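Mannan endo-1,4-beta-mannosidase (Cryptopygus antarcticus, PDB 4OOU) hydrolyses internal beta-1,4-mannosidic linkages in mannans, galactomannans and glucomannans, releasing mostly short manno-oligosaccharides. Local coordinates at residues N78-W83 against Q123-I128; N325-A330 against Y358-L363; S20-A25 against D233-V238. All coordinates share one frame; numbering follows the deposited sequence.

Interaction 1 (N78-W83 against Q123-I128)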
# COMPACT_ATOMS: atom_id res chain seq x y z
N ASN A 78 -11.16 0.89 10.01
CA ASN A 78 -11.19 2.23 9.39
C ASN A 78 -10.42 2.37 8.09
O ASN A 78 -10.18 3.47 7.66
CB ASN A 78 -10.69 3.27 10.39
CG ASN A 78 -9.21 3.20 10.61
OD1 ASN A 78 -8.51 2.35 10.06
ND2 ASN A 78 -8.70 4.09 11.45
N THR A 79 -10.01 1.26 7.49
CA THR A 79 -9.15 1.30 6.33
C THR A 79 -9.31 0.03 5.51
O THR A 79 -9.42 -1.06 6.06
CB THR A 79 -7.67 1.47 6.77
OG1 THR A 79 -7.48 2.77 7.31
CG2 THR A 79 -6.70 1.28 5.60
N ALA A 80 -9.29 0.18 4.20
CA ALA A 80 -9.20 -0.93 3.27
C ALA A 80 -8.12 -0.65 2.22
O ALA A 80 -8.09 0.42 1.62
CB ALA A 80 -10.54 -1.15 2.59
N ARG A 81 -7.22 -1.62 2.02
CA ARG A 81 -6.21 -1.55 0.96
C ARG A 81 -6.75 -2.37 -0.22
O ARG A 81 -7.17 -3.55 -0.07
CB ARG A 81 -4.90 -2.12 1.48
CG ARG A 81 -3.67 -1.99 0.59
CD ARG A 81 -2.51 -2.68 1.29
NE ARG A 81 -1.27 -2.65 0.54
CZ ARG A 81 -0.62 -3.71 0.06
NH1 ARG A 81 -1.10 -4.95 0.21
NH2 ARG A 81 0.53 -3.52 -0.56
N VAL A 82 -6.75 -1.74 -1.40
CA VAL A 82 -7.40 -2.34 -2.55
C VAL A 82 -6.62 -2.03 -3.81
O VAL A 82 -6.15 -0.92 -3.99
CB VAL A 82 -8.86 -1.88 -2.65
CG1 VAL A 82 -8.96 -0.38 -2.56
CG2 VAL A 82 -9.52 -2.39 -3.94
N TRP A 83 -6.49 -3.04 -4.66
CA TRP A 83 -5.56 -3.06 -5.78
C TRP A 83 -6.23 -2.57 -7.06
O TRP A 83 -7.41 -2.87 -7.30
CB TRP A 83 -5.02 -4.48 -5.94
CG TRP A 83 -4.06 -4.95 -4.87
CD1 TRP A 83 -3.97 -4.53 -3.57
CD2 TRP A 83 -3.06 -5.95 -5.02
NE1 TRP A 83 -2.97 -5.19 -2.93
CE2 TRP A 83 -2.40 -6.07 -3.79
CE3 TRP A 83 -2.65 -6.75 -6.09
CZ2 TRP A 83 -1.35 -6.94 -3.60
CZ3 TRP A 83 -1.61 -7.61 -5.90
CH2 TRP A 83 -0.97 -7.71 -4.68
N GLN A 123 -19.19 5.39 4.99
CA GLN A 123 -18.99 4.38 6.02
C GLN A 123 -17.81 4.69 6.93
O GLN A 123 -17.42 3.86 7.76
CB GLN A 123 -18.75 3.06 5.34
CG GLN A 123 -19.84 2.61 4.38
CD GLN A 123 -21.18 2.46 5.09
OE1 GLN A 123 -22.23 2.77 4.53
NE2 GLN A 123 -21.15 1.99 6.33
N ASN A 124 -17.26 5.89 6.78
CA ASN A 124 -16.08 6.28 7.51
C ASN A 124 -14.95 5.25 7.39
O ASN A 124 -14.41 4.75 8.39
CB ASN A 124 -16.44 6.60 8.95
CG ASN A 124 -17.25 7.89 9.08
OD1 ASN A 124 -16.99 8.92 8.41
ND2 ASN A 124 -18.26 7.84 9.93
N VAL A 125 -14.63 4.95 6.13
CA VAL A 125 -13.47 4.14 5.80
C VAL A 125 -12.53 4.76 4.76
O VAL A 125 -12.93 5.24 3.72
CB VAL A 125 -13.89 2.76 5.27
CG1 VAL A 125 -12.69 2.01 4.73
CG2 VAL A 125 -14.56 1.98 6.37
N PHE A 126 -11.27 4.66 5.07
CA PHE A 126 -10.21 5.10 4.26
C PHE A 126 -9.79 4.02 3.28
O PHE A 126 -9.72 2.81 3.61
CB PHE A 126 -9.02 5.39 5.18
CG PHE A 126 -9.10 6.72 5.89
CD1 PHE A 126 -9.07 7.93 5.15
CD2 PHE A 126 -9.13 6.77 7.27
CE1 PHE A 126 -9.10 9.15 5.81
CE2 PHE A 126 -9.18 7.97 7.94
CZ PHE A 126 -9.16 9.18 7.21
N LEU A 127 -9.42 4.48 2.09
CA LEU A 127 -8.90 3.57 1.10
C LEU A 127 -7.42 3.80 0.86
O LEU A 127 -6.95 4.93 0.87
CB LEU A 127 -9.66 3.74 -0.20
CG LEU A 127 -11.08 3.18 -0.22
CD1 LEU A 127 -11.53 2.95 -1.66
CD2 LEU A 127 -11.16 1.87 0.56
N ILE A 128 -6.69 2.73 0.67
CA ILE A 128 -5.36 2.83 0.12
C ILE A 128 -5.47 2.17 -1.24
O ILE A 128 -5.90 1.02 -1.36
CB ILE A 128 -4.30 2.15 0.98
CG1 ILE A 128 -4.11 2.91 2.30
CG2 ILE A 128 -2.96 2.08 0.21
CD1 ILE A 128 -3.37 2.11 3.36
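Strands 79-83 and 126-128 run parallel in the barrel wall, joined by four backbone hydrogen bonds that pass alternately from one chain to the other. Asn78, just ahead of the first strand, supplies the carbonyl for the first of them: Phe126 N gives to Asn78 O at 3.1 Å, and Ala80 N to Phe126 O at 2.7 Å. Next, Ile128 N reaches Ala80 O at 2.9 Å, and Val82 N meets Ile128 O at the same 2.9 Å. Weaker CA-H...O contacts fill in the ladder, such as Thr79 CA to Phe126 O at 3.2 Å.

Side chains alternate between the two faces of the pair. On the barrel's inner face are Thr79, Arg81, Phe126 and Ile128. With Thr79 OG1 beside the backbone nitrogen (chi1 -69°), CG2 is the branch turned to Ile128 CD1, 4.1 Å away, while the Phe126 ring brings its edge to Asn78 O, with CD2 at 3.5 Å. On the outer face Ala80 CB rests against Leu127 CD2 at 3.7 Å, and Val82 CG1 approaches Leu127 CD1.

The polar ends look mostly beyond the pair. Within 78-83 Thr79 OG1 bonds Asn78 OD1, which also takes Ser40 N, while Asn78 ND2 gives to Phe38 O and Val377 O. Arg81, extended from CG to NE, carries its guanidinium to Glu177 and to Glu312, the probable nucleophile, and also bonds substrate-binding Asn180; its NH1 meets the edge of substrate-binding Trp83.

This is a classic beta-alpha-beta unit of the TIM barrel, with helix 109-122 in the connection and ending in a Schellman motif at Asn124. Strand 35-43 continues the sheet beyond 79-83, and helix 58-74 covers Val125 from outside.

Interaction 2 (N325-A330 against Y358-L363)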
# COMPACT_ATOMS: atom_id res chain seq x y z
N ASN A 325 -4.85 -10.19 19.52
CA ASN A 325 -3.64 -9.77 20.22
C ASN A 325 -2.65 -9.18 19.23
O ASN A 325 -1.84 -8.32 19.58
CB ASN A 325 -3.05 -10.95 20.98
CG ASN A 325 -4.06 -11.59 21.90
OD1 ASN A 325 -4.79 -10.91 22.63
ND2 ASN A 325 -4.17 -12.90 21.81
N LEU A 326 -2.76 -9.65 17.99
CA LEU A 326 -2.01 -9.12 16.85
C LEU A 326 -2.40 -7.65 16.61
O LEU A 326 -1.54 -6.78 16.56
CB LEU A 326 -2.26 -9.99 15.60
CG LEU A 326 -1.18 -11.01 15.19
CD1 LEU A 326 -0.15 -11.20 16.29
CD2 LEU A 326 -1.71 -12.37 14.74
N TYR A 327 -3.70 -7.39 16.47
CA TYR A 327 -4.16 -6.03 16.29
C TYR A 327 -3.66 -5.18 17.45
O TYR A 327 -3.07 -4.09 17.24
CB TYR A 327 -5.69 -5.96 16.19
CG TYR A 327 -6.23 -6.10 14.77
CD1 TYR A 327 -6.27 -5.01 13.92
CD2 TYR A 327 -6.73 -7.32 14.29
CE1 TYR A 327 -6.75 -5.11 12.63
CE2 TYR A 327 -7.19 -7.43 12.99
CZ TYR A 327 -7.20 -6.31 12.17
OH TYR A 327 -7.67 -6.35 10.87
N LYS A 328 -3.87 -5.70 18.66
CA LYS A 328 -3.44 -5.05 19.89
C LYS A 328 -1.92 -4.88 20.02
O LYS A 328 -1.47 -3.86 20.54
CB LYS A 328 -4.02 -5.75 21.13
CG LYS A 328 -5.29 -5.07 21.65
CD LYS A 328 -5.88 -5.76 22.87
CE LYS A 328 -6.46 -7.12 22.52
NZ LYS A 328 -7.44 -7.57 23.54
N TYR A 329 -1.15 -5.84 19.54
CA TYR A 329 0.29 -5.75 19.60
C TYR A 329 0.74 -4.58 18.75
O TYR A 329 1.50 -3.75 19.20
CB TYR A 329 0.95 -7.06 19.11
CG TYR A 329 2.48 -7.06 19.22
CD1 TYR A 329 3.27 -6.31 18.35
CD2 TYR A 329 3.13 -7.82 20.20
CE1 TYR A 329 4.67 -6.32 18.45
CE2 TYR A 329 4.52 -7.84 20.30
CZ TYR A 329 5.29 -7.09 19.43
OH TYR A 329 6.67 -7.09 19.56
N ALA A 330 0.25 -4.50 17.54
CA ALA A 330 0.59 -3.43 16.63
C ALA A 330 0.24 -2.04 17.19
O ALA A 330 1.04 -1.10 17.09
CB ALA A 330 -0.10 -3.66 15.29
N TYR A 358 -13.45 -10.20 13.54
CA TYR A 358 -13.20 -10.39 14.96
C TYR A 358 -12.01 -9.51 15.32
O TYR A 358 -12.11 -8.69 16.22
CB TYR A 358 -12.93 -11.87 15.29
CG TYR A 358 -12.82 -12.23 16.78
CD1 TYR A 358 -13.66 -11.66 17.73
CD2 TYR A 358 -11.90 -13.18 17.22
CE1 TYR A 358 -13.55 -11.99 19.07
CE2 TYR A 358 -11.78 -13.53 18.56
CZ TYR A 358 -12.61 -12.93 19.49
OH TYR A 358 -12.51 -13.28 20.83
N GLY A 359 -10.92 -9.68 14.59
CA GLY A 359 -9.72 -8.90 14.79
C GLY A 359 -9.98 -7.40 14.91
O GLY A 359 -9.56 -6.78 15.89
N MET A 360 -10.67 -6.81 13.94
CA MET A 360 -10.88 -5.35 14.01
C MET A 360 -11.63 -4.93 15.28
O MET A 360 -11.37 -3.84 15.82
CB MET A 360 -11.60 -4.83 12.75
CG MET A 360 -10.69 -4.64 11.55
SD MET A 360 -11.54 -4.29 10.01
CE MET A 360 -12.28 -5.89 9.72
N GLN A 361 -12.56 -5.78 15.74
CA GLN A 361 -13.33 -5.50 16.96
C GLN A 361 -12.38 -5.23 18.12
O GLN A 361 -12.70 -4.47 19.04
CB GLN A 361 -14.27 -6.65 17.33
CG GLN A 361 -15.60 -6.68 16.61
CD GLN A 361 -16.33 -8.02 16.75
OE1 GLN A 361 -16.32 -8.65 17.82
NE2 GLN A 361 -16.96 -8.47 15.66
N ALA A 362 -11.21 -5.87 18.10
CA ALA A 362 -10.28 -5.69 19.20
C ALA A 362 -9.99 -4.21 19.39
O ALA A 362 -9.64 -3.80 20.49
CB ALA A 362 -8.99 -6.46 18.97
N LEU A 363 -10.08 -3.41 18.35
CA LEU A 363 -9.79 -1.98 18.55
C LEU A 363 -11.02 -1.04 18.46
O LEU A 363 -10.85 0.16 18.46
CB LEU A 363 -8.65 -1.53 17.62
CG LEU A 363 -7.32 -2.31 17.73
CD1 LEU A 363 -6.41 -1.99 16.55
CD2 LEU A 363 -6.60 -2.03 19.05
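Tyr327 drives its side chain from helix 323-332 into the turn of backbone at Gly359 and Met360, and carries most of its helix's share of the contact. Its CB comes first, 4.3 Å from Ala362 CB and also within touch of a Leu363 methyl. From there chi2 of -83° stands the ring almost square to the plane of CA, CB and CG, which presents a flat side to the other helix. Along the ring CD1 touches Leu363 CD1 at 4.0 Å, the methyl coming in obliquely. Gly359 O lies over one face of the ring, 3.3 Å from CD2, and CE2 is 3.4 Å from Gly359 CA. So close is this approach that a CB modelled on Gly359 would fall 2.4 Å from Tyr327 CE2, a plain clash.

The two helices follow the seventh and eighth strands of the TIM barrel and are neighbours in its outer ring; the tyrosine lies between them, over strands 337-340 and 35-43. Further along the ring, Met360 sits over the same face: its N lies above the plane toward the rim, and its CA makes a CH-pi contact 4.3 Å from the Tyr327 ring centroid, only 12° off the normal. At the tip, Tyr327 OH has Met360 CG beside it at 3.5 Å and hydrogen-bonds Gly41 O of strand 35-43. A leucine here would probably deprive Gly41 O of this partner and open a gap beneath the Gly359-Met360 backbone.

One residue on, nearer solvent, Lys328 lays its aliphatic chain along the same partners, CG lying 4.2 Å from Leu363 CD2 and CE coming close to Ala362 CB.

Interaction 3 (S20-A25 against D233-V238)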
# COMPACT_ATOMS: atom_id res chain seq x y z
N SER A 20 -11.73 21.03 3.78
CA SER A 20 -11.95 19.71 4.44
C SER A 20 -10.64 19.02 4.88
O SER A 20 -9.53 19.32 4.40
CB SER A 20 -12.84 18.80 3.54
OG SER A 20 -12.34 18.55 2.22
N GLU A 21 -10.78 18.08 5.81
CA GLU A 21 -9.66 17.35 6.39
C GLU A 21 -9.35 16.04 5.66
O GLU A 21 -10.26 15.28 5.30
CB GLU A 21 -9.92 17.08 7.86
CG GLU A 21 -9.69 18.29 8.76
CD GLU A 21 -8.23 18.70 8.71
OE1 GLU A 21 -7.37 17.80 8.96
OE2 GLU A 21 -7.96 19.89 8.39
N PHE A 22 -8.06 15.80 5.42
CA PHE A 22 -7.57 14.56 4.87
C PHE A 22 -6.64 13.94 5.88
O PHE A 22 -6.25 14.59 6.82
CB PHE A 22 -6.80 14.80 3.57
CG PHE A 22 -7.63 15.49 2.51
CD1 PHE A 22 -7.76 16.89 2.51
CD2 PHE A 22 -8.29 14.74 1.54
CE1 PHE A 22 -8.54 17.53 1.55
CE2 PHE A 22 -9.08 15.37 0.59
CZ PHE A 22 -9.20 16.77 0.59
N LEU A 23 -6.34 12.67 5.70
CA LEU A 23 -5.32 11.98 6.51
C LEU A 23 -3.96 12.56 6.16
O LEU A 23 -3.63 12.62 4.98
CB LEU A 23 -5.33 10.48 6.17
CG LEU A 23 -5.03 9.38 7.19
CD1 LEU A 23 -3.82 8.54 6.76
CD2 LEU A 23 -4.91 9.89 8.60
N LYS A 24 -3.20 13.01 7.15
CA LYS A 24 -1.84 13.53 6.94
C LYS A 24 -0.88 12.55 7.59
O LYS A 24 -1.31 11.64 8.30
CB LYS A 24 -1.64 14.92 7.55
CG LYS A 24 -2.88 15.81 7.48
CD LYS A 24 -2.67 17.20 8.07
CE LYS A 24 -2.51 18.27 6.99
NZ LYS A 24 -2.44 19.64 7.57
N ALA A 25 0.41 12.71 7.28
CA ALA A 25 1.48 12.01 7.94
C ALA A 25 2.46 13.06 8.38
O ALA A 25 2.89 13.85 7.57
CB ALA A 25 2.17 11.06 6.98
N ASP A 233 -1.29 16.45 -6.66
CA ASP A 233 -1.91 16.59 -5.32
C ASP A 233 -0.84 16.71 -4.24
O ASP A 233 -0.23 15.72 -3.86
CB ASP A 233 -2.86 15.42 -4.99
CG ASP A 233 -3.42 15.51 -3.58
OD1 ASP A 233 -3.41 16.62 -2.99
OD2 ASP A 233 -3.88 14.46 -3.05
N SER A 234 -0.63 17.93 -3.78
CA SER A 234 0.54 18.24 -2.96
C SER A 234 0.45 17.48 -1.65
O SER A 234 1.47 16.97 -1.21
CB SER A 234 0.67 19.76 -2.69
OG SER A 234 -0.50 20.29 -2.08
N LYS A 235 -0.75 17.40 -1.06
CA LYS A 235 -0.94 16.69 0.23
C LYS A 235 -1.14 15.16 0.16
O LYS A 235 -1.30 14.52 1.20
CB LYS A 235 -2.09 17.30 1.06
CG LYS A 235 -3.44 17.37 0.38
CD LYS A 235 -4.06 16.07 -0.05
CE LYS A 235 -5.49 16.31 -0.53
NZ LYS A 235 -6.04 15.24 -1.38
N ALA A 236 -1.15 14.60 -1.04
CA ALA A 236 -1.31 13.15 -1.21
C ALA A 236 -0.19 12.32 -0.52
O ALA A 236 1.00 12.71 -0.45
CB ALA A 236 -1.43 12.78 -2.69
N LEU A 237 -0.61 11.18 -0.00
CA LEU A 237 0.23 10.31 0.77
C LEU A 237 0.65 9.15 -0.12
O LEU A 237 -0.18 8.51 -0.77
CB LEU A 237 -0.52 9.82 2.01
CG LEU A 237 -0.82 10.83 3.12
CD1 LEU A 237 -1.35 10.03 4.31
CD2 LEU A 237 0.39 11.66 3.54
N VAL A 238 1.93 8.87 -0.16
CA VAL A 238 2.39 7.79 -1.00
C VAL A 238 3.14 6.80 -0.17
O VAL A 238 3.84 7.21 0.78
CB VAL A 238 3.26 8.28 -2.14
CG1 VAL A 238 3.61 7.12 -3.04
CG2 VAL A 238 2.50 9.34 -2.94
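Leu237 and Lys235 reach across to the N-terminal segment 20-25, one with a forked apolar end and the other with a charged tip over a ring. Leu237 gives up the most surface. Its two methyls divide the work: CD1 lies 3.5 Å from Leu23 O and 3.8 Å from Leu23 CD1, the two leucine side chains crossing at about a right angle, while CD2 packs 3.9 Å from Ala25 CB.

Lys235 has CG between its backbone nitrogen and carbonyl carbon (chi1 56°) and bends again at chi2, which curls the chain back over Phe22. Its CE then sits directly above the middle of the ring, 3.6 Å from the Phe22 centroid, a CH-pi contact. NZ follows as a cation-pi partner 3.9 Å from that centroid and 22° off the normal. The ammonium is also held by Asp233 OD2, at 2.8 Å from NZ in a salt bridge on the syn side of the carboxylate but 32° out of its plane, and it hydrogen-bonds Lys168 O. These grips probably fix it over the aromatic face.

Residues 233-236 form a type I turn that follows helix 215-232 and leads into barrel strand 238-241. Facing it, 20-25 runs into the hairpin of strands 24-26 and 29-32, which sits at the N-terminal end of the barrel, with Leu23 also packing on Phe30 and Tyr32.

How the interactions relate
All three contacts belong to one TIM barrel but at different depths. Interaction 1 lies in the wall itself, almost wholly buried and built from backbone hydrogen bonds, with Arg81 reaching from its inner face toward the active site. Interaction 2, with centre about 17 Å from that of interaction 1, joins two outer helices without a hydrogen bond between its segments, by an aromatic face on backbone; it is largely buried between helices and barrel wall, with Lys328 at the solvent side. Interaction 3 is partly exposed, at the barrel's N-terminal end, and mixes leucine packing with a cation-pi pair. Interactions 1 and 3 share one beta sheet and touch, Phe126 CE1 lying 4.0 Å from Leu23 CB; interactions 2 and 3 stay apart.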